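Local coordinates for protein beta-agarase B (Zobellia galactanivorans, PDB 1O4Z) that cleaves the beta-1,4 linkages between beta-D-galactose and 3,6-anhydro-alpha-L-galactose in agarose, at random along the chain and with retention of anomeric configuration, at residues P49-A54 and P141-A146; A146-M151 and H230-Y235; L155-W160 and N323-D328; D171-Y176 and K193-S198. All blocks are in the same frame, centred on the assembly; numbering follows the deposited sequence.

Contact 1: P49-A54 and P141-A146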
loop_
_atom_site.group_PDB
_atom_site.type_symbol
_atom_site.label_atom_id
_atom_site.label_comp_id
_atom_site.label_asym_id
_atom_site.label_seq_id
_atom_site.Cartn_x
_atom_site.Cartn_y
_atom_site.Cartn_z
ATOM N N PRO B 49 17.189 -19.171 13.250
ATOM C CA PRO B 49 15.992 -19.119 12.411
ATOM C C PRO B 49 15.239 -17.793 12.536
ATOM O O PRO B 49 15.154 -17.244 13.639
ATOM C CB PRO B 49 15.146 -20.262 12.968
ATOM C CG PRO B 49 16.148 -21.237 13.462
ATOM C CD PRO B 49 17.217 -20.390 14.082
ATOM N N VAL B 50 14.712 -17.277 11.430
ATOM C CA VAL B 50 13.828 -16.120 11.528
ATOM C C VAL B 50 12.404 -16.597 11.845
ATOM O O VAL B 50 11.874 -17.516 11.210
ATOM C CB VAL B 50 13.973 -15.072 10.346
ATOM C CG1 VAL B 50 15.080 -15.437 9.385
ATOM C CG2 VAL B 50 12.650 -14.756 9.630
ATOM N N PRO B 51 11.826 -16.026 12.893
ATOM C CA PRO B 51 10.561 -16.538 13.439
ATOM C C PRO B 51 9.348 -16.202 12.609
ATOM O O PRO B 51 8.327 -16.871 12.759
ATOM C CB PRO B 51 10.466 -15.851 14.812
ATOM C CG PRO B 51 11.264 -14.533 14.655
ATOM C CD PRO B 51 12.353 -14.886 13.679
ATOM N N ALA B 52 9.443 -15.155 11.786
ATOM C CA ALA B 52 8.360 -14.791 10.889
ATOM C C ALA B 52 8.308 -15.843 9.787
ATOM O O ALA B 52 9.345 -16.403 9.428
ATOM C CB ALA B 52 8.601 -13.431 10.313
ATOM N N ASP B 53 7.120 -16.124 9.272
ATOM C CA ASP B 53 6.960 -17.113 8.192
ATOM C C ASP B 53 7.030 -16.434 6.825
ATOM O O ASP B 53 6.138 -15.657 6.466
ATOM C CB ASP B 53 5.623 -17.869 8.326
ATOM C CG ASP B 53 5.483 -19.027 7.314
ATOM O OD1 ASP B 53 6.480 -19.378 6.613
ATOM O OD2 ASP B 53 4.405 -19.654 7.159
ATOM N N ALA B 54 8.081 -16.738 6.065
ATOM C CA ALA B 54 8.263 -16.153 4.725
ATOM C C ALA B 54 7.067 -16.400 3.800
ATOM O O ALA B 54 6.771 -15.581 2.938
ATOM C CB ALA B 54 9.548 -16.683 4.068
ATOM N N PRO B 141 8.309 -6.195 1.978
ATOM C CA PRO B 141 8.258 -7.095 3.130
ATOM C C PRO B 141 9.652 -7.299 3.685
ATOM O O PRO B 141 10.576 -7.540 2.919
ATOM C CB PRO B 141 7.722 -8.411 2.536
ATOM C CG PRO B 141 8.066 -8.375 1.070
ATOM C CD PRO B 141 8.309 -6.932 0.698
ATOM N N VAL B 142 9.803 -7.196 4.998
ATOM C CA VAL B 142 11.120 -7.236 5.624
ATOM C C VAL B 142 11.026 -7.636 7.085
ATOM O O VAL B 142 10.131 -7.172 7.809
ATOM C CB VAL B 142 11.841 -5.857 5.490
ATOM C CG1 VAL B 142 11.200 -4.810 6.381
ATOM C CG2 VAL B 142 13.313 -5.986 5.780
ATOM N N TYR B 143 11.952 -8.491 7.510
ATOM C CA TYR B 143 12.103 -8.843 8.925
ATOM C C TYR B 143 13.372 -8.195 9.444
ATOM O O TYR B 143 14.445 -8.392 8.866
ATOM C CB TYR B 143 12.203 -10.357 9.143
ATOM C CG TYR B 143 12.282 -10.688 10.616
ATOM C CD1 TYR B 143 11.164 -10.556 11.425
ATOM C CD2 TYR B 143 13.469 -11.081 11.209
ATOM C CE1 TYR B 143 11.215 -10.829 12.777
ATOM C CE2 TYR B 143 13.531 -11.367 12.584
ATOM C CZ TYR B 143 12.390 -11.233 13.352
ATOM O OH TYR B 143 12.396 -11.480 14.699
ATOM N N ILE B 144 13.246 -7.427 10.523
ATOM C CA ILE B 144 14.363 -6.700 11.122
ATOM C C ILE B 144 14.433 -6.992 12.620
ATOM O O ILE B 144 13.454 -6.816 13.322
ATOM C CB ILE B 144 14.174 -5.182 10.907
ATOM C CG1 ILE B 144 14.110 -4.860 9.410
ATOM C CG2 ILE B 144 15.296 -4.402 11.595
ATOM C CD1 ILE B 144 13.543 -3.486 9.102
ATOM N N GLU B 145 15.597 -7.412 13.104
ATOM C CA GLU B 145 15.736 -7.869 14.483
ATOM C C GLU B 145 17.046 -7.411 15.077
ATOM O O GLU B 145 18.100 -7.595 14.469
ATOM C CB GLU B 145 15.674 -9.385 14.540
ATOM C CG GLU B 145 15.383 -9.954 15.917
ATOM C CD GLU B 145 15.439 -11.467 15.914
ATOM O OE1 GLU B 145 16.555 -11.981 15.695
ATOM O OE2 GLU B 145 14.373 -12.131 16.092
ATOM N N ALA B 146 16.979 -6.803 16.254
ATOM C CA ALA B 146 18.167 -6.392 16.984
ATOM C C ALA B 146 18.338 -7.219 18.259
ATOM O O ALA B 146 17.379 -7.451 18.993
ATOM C CB ALA B 146 18.092 -4.920 17.333
#

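Contact 2: A146-M151 and H230-Y235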
loop_
_atom_site.group_PDB
_atom_site.type_symbol
_atom_site.label_atom_id
_atom_site.label_comp_id
_atom_site.label_asym_id
_atom_site.label_seq_id
_atom_site.Cartn_x
_atom_site.Cartn_y
_atom_site.Cartn_z
ATOM N N ALA B 146 16.979 -6.803 16.254
ATOM C CA ALA B 146 18.167 -6.392 16.984
ATOM C C ALA B 146 18.338 -7.219 18.259
ATOM O O ALA B 146 17.379 -7.451 18.993
ATOM C CB ALA B 146 18.092 -4.920 17.333
ATOM N N ARG B 147 19.557 -7.668 18.516
ATOM C CA ARG B 147 19.919 -8.230 19.810
ATOM C C ARG B 147 20.511 -7.093 20.643
ATOM O O ARG B 147 21.575 -6.578 20.343
ATOM C CB ARG B 147 20.940 -9.346 19.632
ATOM C CG ARG B 147 21.428 -9.992 20.920
ATOM C CD ARG B 147 22.090 -11.348 20.686
ATOM N NE ARG B 147 22.214 -12.104 21.925
ATOM C CZ ARG B 147 23.195 -11.937 22.806
ATOM N NH1 ARG B 147 24.163 -11.054 22.589
ATOM N NH2 ARG B 147 23.215 -12.667 23.909
ATOM N N ALA B 148 19.798 -6.694 21.677
ATOM C CA ALA B 148 20.104 -5.468 22.396
ATOM C C ALA B 148 19.872 -5.633 23.894
ATOM O O ALA B 148 19.014 -6.413 24.336
ATOM C CB ALA B 148 19.230 -4.347 21.863
ATOM N N LYS B 149 20.601 -4.840 24.667
ATOM C CA LYS B 149 20.428 -4.783 26.095
ATOM C C LYS B 149 19.919 -3.403 26.498
ATOM O O LYS B 149 20.663 -2.421 26.475
ATOM C CB LYS B 149 21.751 -5.078 26.801
ATOM C CG LYS B 149 21.579 -5.260 28.319
ATOM C CD LYS B 149 22.738 -6.008 28.938
ATOM C CE LYS B 149 23.493 -5.133 29.929
ATOM N NZ LYS B 149 23.823 -3.758 29.415
ATOM N N VAL B 150 18.659 -3.354 26.891
ATOM C CA VAL B 150 18.020 -2.150 27.407
ATOM C C VAL B 150 18.802 -1.571 28.591
ATOM O O VAL B 150 19.204 -2.307 29.498
ATOM C CB VAL B 150 16.558 -2.473 27.828
ATOM C CG1 VAL B 150 15.899 -1.312 28.552
ATOM C CG2 VAL B 150 15.727 -2.852 26.594
ATOM N N MET B 151 19.032 -0.256 28.564
ATOM C CA MET B 151 19.753 0.457 29.643
ATOM C C MET B 151 19.015 0.393 30.975
ATOM O O MET B 151 17.787 0.410 31.016
ATOM C CB MET B 151 19.937 1.946 29.303
ATOM C CG MET B 151 20.879 2.234 28.166
ATOM S SD MET B 151 21.203 4.016 27.876
ATOM C CE MET B 151 19.584 4.618 27.699
ATOM N N HIS B 230 18.366 -9.276 24.712
ATOM C CA HIS B 230 17.214 -9.956 24.133
ATOM C C HIS B 230 17.128 -9.605 22.662
ATOM O O HIS B 230 17.721 -8.633 22.220
ATOM C CB HIS B 230 15.926 -9.531 24.854
ATOM C CG HIS B 230 15.889 -9.980 26.278
ATOM N ND1 HIS B 230 15.647 -11.289 26.628
ATOM C CD2 HIS B 230 16.138 -9.316 27.432
ATOM C CE1 HIS B 230 15.718 -11.406 27.942
ATOM N NE2 HIS B 230 16.009 -10.223 28.454
ATOM N N ARG B 231 16.354 -10.387 21.916
ATOM C CA ARG B 231 16.115 -10.111 20.514
ATOM C C ARG B 231 14.771 -9.429 20.357
ATOM O O ARG B 231 13.762 -9.905 20.847
ATOM C CB ARG B 231 16.156 -11.389 19.709
ATOM C CG ARG B 231 17.558 -11.953 19.547
ATOM C CD ARG B 231 17.630 -13.030 18.493
ATOM N NE ARG B 231 16.966 -14.229 18.928
ATOM C CZ ARG B 231 16.028 -14.906 18.276
ATOM N NH1 ARG B 231 15.531 -14.540 17.103
ATOM N NH2 ARG B 231 15.561 -15.997 18.854
ATOM N N PHE B 232 14.767 -8.299 19.672
ATOM C CA PHE B 232 13.546 -7.564 19.413
ATOM C C PHE B 232 13.441 -7.407 17.915
ATOM O O PHE B 232 14.340 -6.839 17.291
ATOM C CB PHE B 232 13.609 -6.198 20.088
ATOM C CG PHE B 232 13.867 -6.256 21.570
ATOM C CD1 PHE B 232 12.821 -6.396 22.467
ATOM C CD2 PHE B 232 15.156 -6.144 22.072
ATOM C CE1 PHE B 232 13.048 -6.433 23.838
ATOM C CE2 PHE B 232 15.391 -6.184 23.428
ATOM C CZ PHE B 232 14.325 -6.338 24.316
ATOM N N GLY B 233 12.348 -7.910 17.333
ATOM C CA GLY B 233 12.160 -7.880 15.893
ATOM C C GLY B 233 10.756 -7.517 15.435
ATOM O O GLY B 233 9.774 -7.628 16.175
ATOM N N VAL B 234 10.670 -7.075 14.179
ATOM C CA VAL B 234 9.392 -6.828 13.533
ATOM C C VAL B 234 9.385 -7.435 12.140
ATOM O O VAL B 234 10.347 -7.293 11.406
ATOM C CB VAL B 234 9.016 -5.298 13.483
ATOM C CG1 VAL B 234 9.897 -4.498 12.495
ATOM C CG2 VAL B 234 7.565 -5.133 13.118
ATOM N N TYR B 235 8.300 -8.130 11.807
ATOM C CA TYR B 235 7.976 -8.441 10.425
ATOM C C TYR B 235 7.037 -7.367 9.921
ATOM O O TYR B 235 5.849 -7.365 10.223
ATOM C CB TYR B 235 7.299 -9.804 10.291
ATOM C CG TYR B 235 7.054 -10.268 8.860
ATOM C CD1 TYR B 235 7.729 -9.702 7.786
ATOM C CD2 TYR B 235 6.166 -11.291 8.590
ATOM C CE1 TYR B 235 7.535 -10.140 6.476
ATOM C CE2 TYR B 235 5.952 -11.734 7.277
ATOM C CZ TYR B 235 6.650 -11.149 6.229
ATOM O OH TYR B 235 6.478 -11.557 4.934
#

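Contact 3: L155-W160 and N323-D328. With NA (sodium ion), chain I.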
loop_
_atom_site.group_PDB
_atom_site.type_symbol
_atom_site.label_atom_id
_atom_site.label_comp_id
_atom_site.label_asym_id
_atom_site.label_seq_id
_atom_site.Cartn_x
_atom_site.Cartn_y
_atom_site.Cartn_z
ATOM N N LEU B 155 16.097 6.929 30.652
ATOM C CA LEU B 155 16.146 7.234 29.232
ATOM C C LEU B 155 15.565 6.078 28.411
ATOM O O LEU B 155 15.586 4.937 28.843
ATOM C CB LEU B 155 17.585 7.529 28.788
ATOM C CG LEU B 155 18.278 8.732 29.457
ATOM C CD1 LEU B 155 19.768 8.806 29.114
ATOM C CD2 LEU B 155 17.597 10.083 29.119
ATOM N N ALA B 156 15.043 6.401 27.228
ATOM C CA ALA B 156 14.560 5.413 26.272
ATOM C C ALA B 156 15.720 4.743 25.559
ATOM O O ALA B 156 16.683 5.400 25.175
ATOM C CB ALA B 156 13.658 6.082 25.260
ATOM N N SER B 157 15.640 3.428 25.421
ATOM C CA SER B 157 16.544 2.644 24.580
ATOM C C SER B 157 15.709 2.280 23.343
ATOM O O SER B 157 14.634 1.679 23.474
ATOM C CB SER B 157 17.000 1.414 25.340
ATOM O OG SER B 157 17.645 1.769 26.550
ATOM N N ASP B 158 16.165 2.698 22.159
ATOM C CA ASP B 158 15.347 2.632 20.950
ATOM C C ASP B 158 16.051 1.976 19.775
ATOM O O ASP B 158 17.216 2.267 19.497
ATOM C CB ASP B 158 14.901 4.023 20.466
ATOM C CG ASP B 158 14.312 4.875 21.562
ATOM O OD1 ASP B 158 13.419 4.369 22.279
ATOM O OD2 ASP B 158 14.681 6.068 21.757
ATOM N N VAL B 159 15.303 1.103 19.098
ATOM C CA VAL B 159 15.592 0.651 17.747
ATOM C C VAL B 159 14.311 0.845 16.970
ATOM O O VAL B 159 13.284 0.269 17.296
ATOM C CB VAL B 159 15.975 -0.836 17.685
ATOM C CG1 VAL B 159 16.380 -1.226 16.227
ATOM C CG2 VAL B 159 17.091 -1.139 18.666
ATOM N N TRP B 160 14.363 1.669 15.940
ATOM C CA TRP B 160 13.162 2.066 15.234
ATOM C C TRP B 160 13.425 2.396 13.779
ATOM O O TRP B 160 14.575 2.402 13.329
ATOM C CB TRP B 160 12.450 3.202 15.965
ATOM C CG TRP B 160 13.265 4.410 16.259
ATOM C CD1 TRP B 160 14.427 4.475 16.966
ATOM C CD2 TRP B 160 12.968 5.744 15.860
ATOM N NE1 TRP B 160 14.866 5.775 17.047
ATOM C CE2 TRP B 160 13.994 6.574 16.367
ATOM C CE3 TRP B 160 11.944 6.326 15.114
ATOM C CZ2 TRP B 160 14.017 7.948 16.155
ATOM C CZ3 TRP B 160 11.959 7.671 14.910
ATOM C CH2 TRP B 160 12.985 8.483 15.436
ATOM N N ASN B 323 23.847 3.797 31.863
ATOM C CA ASN B 323 23.486 4.681 30.762
ATOM C C ASN B 323 24.232 4.394 29.466
ATOM O O ASN B 323 24.470 5.296 28.669
ATOM C CB ASN B 323 23.665 6.137 31.187
ATOM C CG ASN B 323 22.871 6.461 32.407
ATOM O OD1 ASN B 323 21.654 6.765 32.326
ATOM N ND2 ASN B 323 23.521 6.367 33.572
ATOM N N THR B 324 24.564 3.124 29.257
ATOM C CA THR B 324 25.155 2.654 28.010
ATOM C C THR B 324 24.241 1.607 27.381
ATOM O O THR B 324 23.954 0.578 27.972
ATOM C CB THR B 324 26.555 2.071 28.283
ATOM O OG1 THR B 324 27.419 3.127 28.707
ATOM C CG2 THR B 324 27.207 1.556 27.026
ATOM N N PHE B 325 23.740 1.919 26.199
ATOM C CA PHE B 325 22.891 1.025 25.426
ATOM C C PHE B 325 23.803 0.210 24.540
ATOM O O PHE B 325 24.638 0.750 23.847
ATOM C CB PHE B 325 21.902 1.856 24.593
ATOM C CG PHE B 325 20.871 1.062 23.823
ATOM C CD1 PHE B 325 20.326 -0.109 24.317
ATOM C CD2 PHE B 325 20.407 1.541 22.597
ATOM C CE1 PHE B 325 19.355 -0.814 23.585
ATOM C CE2 PHE B 325 19.434 0.864 21.870
ATOM C CZ PHE B 325 18.913 -0.317 22.356
ATOM N N GLY B 326 23.651 -1.102 24.594
ATOM C CA GLY B 326 24.442 -2.016 23.793
ATOM C C GLY B 326 23.598 -2.802 22.802
ATOM O O GLY B 326 22.557 -3.349 23.160
ATOM N N VAL B 327 24.056 -2.848 21.559
ATOM C CA VAL B 327 23.432 -3.636 20.511
ATOM C C VAL B 327 24.488 -4.568 19.948
ATOM O O VAL B 327 25.450 -4.126 19.322
ATOM C CB VAL B 327 22.862 -2.752 19.368
ATOM C CG1 VAL B 327 22.324 -3.633 18.225
ATOM C CG2 VAL B 327 21.753 -1.806 19.912
ATOM N N ASP B 328 24.314 -5.863 20.186
ATOM C CA ASP B 328 25.246 -6.875 19.693
ATOM C C ASP B 328 25.142 -6.990 18.169
ATOM O O ASP B 328 26.150 -7.056 17.482
ATOM C CB ASP B 328 24.944 -8.210 20.377
ATOM C CG ASP B 328 25.909 -9.331 19.986
ATOM O OD1 ASP B 328 27.003 -9.072 19.436
ATOM O OD2 ASP B 328 25.633 -10.524 20.207
HETATM NA NA NA I . 28.201 -8.190 17.626
#

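Contact 4: D171-Y176 and K193-S198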
loop_
_atom_site.group_PDB
_atom_site.type_symbol
_atom_site.label_atom_id
_atom_site.label_comp_id
_atom_site.label_asym_id
_atom_site.label_seq_id
_atom_site.Cartn_x
_atom_site.Cartn_y
_atom_site.Cartn_z
ATOM N N ASP B 171 8.270 1.348 15.605
ATOM C CA ASP B 171 9.106 1.162 16.784
ATOM C C ASP B 171 9.242 -0.320 17.130
ATOM O O ASP B 171 8.296 -0.946 17.598
ATOM C CB ASP B 171 8.516 1.943 17.949
ATOM C CG ASP B 171 8.298 3.405 17.608
ATOM O OD1 ASP B 171 9.221 4.031 17.028
ATOM O OD2 ASP B 171 7.234 4.011 17.860
ATOM N N ILE B 172 10.426 -0.866 16.880
ATOM C CA ILE B 172 10.721 -2.270 17.148
ATOM C C ILE B 172 10.981 -2.451 18.644
ATOM O O ILE B 172 10.502 -3.403 19.257
ATOM C CB ILE B 172 11.940 -2.732 16.301
ATOM C CG1 ILE B 172 11.674 -2.471 14.815
ATOM C CG2 ILE B 172 12.230 -4.216 16.483
ATOM C CD1 ILE B 172 12.908 -2.514 13.942
ATOM N N LEU B 173 11.756 -1.529 19.212
ATOM C CA LEU B 173 12.065 -1.497 20.641
ATOM C C LEU B 173 12.067 -0.059 21.149
ATOM O O LEU B 173 12.871 0.769 20.688
ATOM C CB LEU B 173 13.439 -2.096 20.904
ATOM C CG LEU B 173 14.069 -1.861 22.287
ATOM C CD1 LEU B 173 13.320 -2.686 23.326
ATOM C CD2 LEU B 173 15.534 -2.245 22.266
ATOM N N GLU B 174 11.185 0.227 22.102
ATOM C CA GLU B 174 11.233 1.480 22.853
ATOM C C GLU B 174 11.003 1.109 24.309
ATOM O O GLU B 174 9.925 0.651 24.659
ATOM C CB GLU B 174 10.172 2.473 22.347
ATOM C CG GLU B 174 9.999 3.721 23.215
ATOM C CD GLU B 174 9.138 4.799 22.572
ATOM O OE1 GLU B 174 7.991 4.501 22.149
ATOM O OE2 GLU B 174 9.601 5.966 22.505
ATOM N N ALA B 175 12.023 1.259 25.145
ATOM C CA ALA B 175 11.977 0.720 26.508
ATOM C C ALA B 175 12.720 1.604 27.476
ATOM O O ALA B 175 13.804 2.086 27.175
ATOM C CB ALA B 175 12.561 -0.680 26.540
ATOM N N TYR B 176 12.135 1.788 28.653
ATOM C CA TYR B 176 12.696 2.620 29.711
ATOM C C TYR B 176 13.036 1.675 30.853
ATOM O O TYR B 176 12.165 1.290 31.613
ATOM C CB TYR B 176 11.671 3.684 30.133
ATOM C CG TYR B 176 10.975 4.385 28.969
ATOM C CD1 TYR B 176 9.830 3.825 28.373
ATOM C CD2 TYR B 176 11.450 5.603 28.468
ATOM C CE1 TYR B 176 9.183 4.446 27.314
ATOM C CE2 TYR B 176 10.788 6.250 27.402
ATOM C CZ TYR B 176 9.649 5.659 26.828
ATOM O OH TYR B 176 8.987 6.269 25.769
ATOM N N LYS B 193 9.869 -3.494 33.272
ATOM C CA LYS B 193 9.308 -4.755 32.826
ATOM C C LYS B 193 8.428 -4.621 31.564
ATOM O O LYS B 193 7.738 -5.569 31.195
ATOM C CB LYS B 193 8.478 -5.356 33.963
ATOM C CG LYS B 193 9.308 -5.888 35.132
ATOM C CD LYS B 193 8.474 -6.076 36.399
ATOM C CE LYS B 193 9.258 -6.800 37.485
ATOM N NZ LYS B 193 8.385 -7.101 38.669
ATOM N N LYS B 194 8.461 -3.457 30.912
ATOM C CA LYS B 194 7.655 -3.189 29.726
ATOM C C LYS B 194 8.510 -2.826 28.505
ATOM O O LYS B 194 9.497 -2.090 28.601
ATOM C CB LYS B 194 6.669 -2.058 29.991
ATOM C CG LYS B 194 5.460 -2.421 30.824
ATOM C CD LYS B 194 4.657 -1.149 31.163
ATOM C CE LYS B 194 3.366 -1.451 31.908
ATOM N NZ LYS B 194 3.560 -2.153 33.192
ATOM N N VAL B 195 8.107 -3.348 27.355
ATOM C CA VAL B 195 8.680 -2.989 26.068
ATOM C C VAL B 195 7.556 -2.375 25.244
ATOM O O VAL B 195 6.525 -3.016 25.001
ATOM C CB VAL B 195 9.260 -4.236 25.343
ATOM C CG1 VAL B 195 9.681 -3.910 23.929
ATOM C CG2 VAL B 195 10.468 -4.786 26.118
ATOM N N HIS B 196 7.735 -1.121 24.847
ATOM C CA HIS B 196 6.777 -0.462 23.976
ATOM C C HIS B 196 7.041 -0.860 22.520
ATOM O O HIS B 196 8.126 -0.665 22.008
ATOM C CB HIS B 196 6.839 1.042 24.147
ATOM C CG HIS B 196 5.738 1.787 23.467
ATOM N ND1 HIS B 196 5.980 2.883 22.669
ATOM C CD2 HIS B 196 4.391 1.623 23.490
ATOM C CE1 HIS B 196 4.829 3.364 22.229
ATOM N NE2 HIS B 196 3.851 2.615 22.709
ATOM N N ILE B 197 6.038 -1.462 21.899
ATOM C CA ILE B 197 6.108 -1.926 20.534
ATOM C C ILE B 197 4.935 -1.305 19.805
ATOM O O ILE B 197 3.780 -1.502 20.171
ATOM C CB ILE B 197 6.079 -3.458 20.434
ATOM C CG1 ILE B 197 5.003 -4.073 21.345
ATOM C CG2 ILE B 197 7.477 -4.010 20.746
ATOM C CD1 ILE B 197 4.787 -5.556 21.104
ATOM N N SER B 198 5.250 -0.502 18.802
ATOM C CA SER B 198 4.265 0.412 18.258
ATOM C C SER B 198 4.651 0.909 16.874
ATOM O O SER B 198 5.627 0.454 16.275
ATOM C CB SER B 198 4.046 1.594 19.219
ATOM O OG SER B 198 2.806 2.219 18.965
HETATM O O HOH W 1 9.653 0.497 29.404
#

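Contact 1: P49-A54 and P141-A146
Ala52 and Tyr143 bring the two backbones closest, with 7.3 Å between their CA atoms. Pro49-Ala54 is irregular coil, while Val142-Ala146 is strand. The two segments meet through side chains. Tyr143 carries the contact. Its CG is anti to the backbone N (chi1 -177°), which sends the ring out from the strand to the coil. There it meets three consecutive residues, all at oblique angles. Ala52 CB lies 4.0 Å from Tyr143 CD1. Val50 CG2 reaches Tyr143 CD2 on the other flank of the ring, at 4.1 Å. Pro51 crosses the far end at about a right angle, with its CG 3.3 Å from Tyr143 OH and its CD 3.7 Å from Tyr143 CZ. The strand is part of the jelly-roll beta-sandwich of glycoside hydrolase family 16, and the N-terminal coil lies against it, shortly before strand 58-62. Trp60 of that strand touches both Val50 and Tyr143. The phenol is fixed within its own strand. Tyr143 OH donates to Glu145 OE2 at 2.5 Å, approaching from above the carboxylate plane, 44° out of it. A phenylalanine in place of Tyr143 lacks this hydroxyl and would probably leave Glu145 OE2 short of one partner and the ring less firmly set against Pro51. Glu145 OE2 also forms a salt bridge to Arg231, and OE1 one to Arg331.

Contact 2: A146-M151 and H230-Y235
Ala146-Lys149 and His230-Tyr235 are neighbouring antiparallel strands in one sheet of the family 16 beta-sandwich. Their short axes come within 4.7 Å, and their directions differ by 132°. Two hydrogen-bonded pairs hold them. Ala146 N and Phe232 O are 2.8 Å apart, as are Phe232 N and Ala146 O. Ala148 N gives to His230 O at 2.9 Å, and His230 N gives back to Ala148 O at 3.0 Å. Between them sits the non-hydrogen-bonded pair Arg147 and Arg231, where the CA atoms close to 4.3 Å. Here Arg231 CA makes a CA-H...O contact to Ala146 O, and Arg147 CA makes one to His230 O. Side chains alternate between the two faces, as in any beta strand. Ala146, Ala148, His230 and Phe232 share one face, where Phe232 packs on Leu173 of strand 168-176 in the core of the sandwich. Phe232 CG lies beside its backbone N (chi1 -56°), and the ring leans over the neighbouring strand. Ala148 O meets the ring edge near its plane, 3.7 Å from Phe232 CE2. Val150 CG2 approaches Phe232 CZ obliquely at 4.4 Å. Arg147 and Arg231 occupy the other face. Arg147 runs out extended to a salt bridge with Asp328, and both arginines touch Trp329.

Contact 3: L155-W160 and N323-D328
Leu155 starts the contact, with its CD1 4.2 Å from Asn323 OD1. That amide oxygen takes its hydrogen bond from Ser153. Strand 156-160 then passes strand 324-328 at an axis distance of 8.5 Å and an angle of 31°. This spacing is that of two stacked sheets, and the gap is bridged by Phe325. Ser157 comes next. Its CB sits over one face of the Phe325 ring, 3.8 Å from the centroid and 16° off the normal, a CH-pi contact. Ser157 OG lies beside its own backbone N (chi1 -58°) and bonds Met151 N. Asp158 turns its side chain away, beside Glu174 and the substrate-binding Glu293. Its backbone O stays behind at the ring edge, 3.5 Å from Phe325 CE2. The Val159 and Phe325 side chains cross at about a right angle, and Val159 CG2 comes to the ring edge, 4.2 Å from Phe325 CZ. Val327 CG2 lies against the face opposite Ser157, offset toward the rim. At the end of the second segment, Asp328 binds the sodium ion through O at 2.4 Å and OD1 at 2.3 Å. Asn68 and Gly112 complete the site. The join between the sheets is thus mainly apolar and built round one ring. Two polar atoms beside it, Ser157 OG and Asn323 OD1, are already engaged by Met151 and Ser153.

Contact 4: D171-Y176 and K193-S198
Glu174 and His196 lie side by side on neighbouring antiparallel strands and point the same way. Both have CG anti to the backbone N, at chi1 171° and -170°. This brings His196 ND1 to Glu174 OE1 at 2.6 Å. ND1 donates to the anti side of OE1, slightly out of the carboxylate plane, while OE1 sits near the plane of the imidazole ring. Carboxylate and ring are turned 30° apart. Trp218 stacks on the imidazole. In the backbone of the same pair, His196 N bonds Glu174 O at 2.8 Å. Asp171 N bonds Ser198 O at 2.9 Å. The register slips by one between these pairs, a beta bulge. Ile172 and Leu173 both face Val159 of the strand on the other side, a classic bulge. Glu169, Asp171 and Glu174 have the spacing of the bulged ExDxxE catalytic motif of family 16. By similarity Glu169 is the nucleophile and Glu174 the proton donor. Asp171 OD1 lies close to Glu169. On the other face the Leu173 and Val195 side chains cross at about a right angle, with Leu173 CD1 3.9 Å from Val195 CG1. An alanine instead of Glu174 would probably leave His196 ND1 without its acceptor and the imidazole freer to turn. The histidine's grip on OE1 probably fixes the rotation of the carboxylate and directs OE2 into the cleft, where a bound buffer molecule meets it weakly.

Overall arrangement
From the N terminus, contact 1 comes first. It closes a long loop by laying the N-terminal coil on strand 142-149. Contact 2 opens at Ala146, which the two share, and pairs that strand with strand 230-238 of the same sheet. Probable bonding of Ile144 with Val234 also joins them. Contact 3 opens inside this second loop and closes beyond it, near the C terminus, so contacts 2 and 3 cross. It binds the sheet with strand 324-337 to strand 156-163 of the facing sheet. Contact 4 nests inside both. It closes a short excursion between strands 168-176 and 195-203 at the catalytic centre, and Ile172 and Leu173 pack back on contact 2.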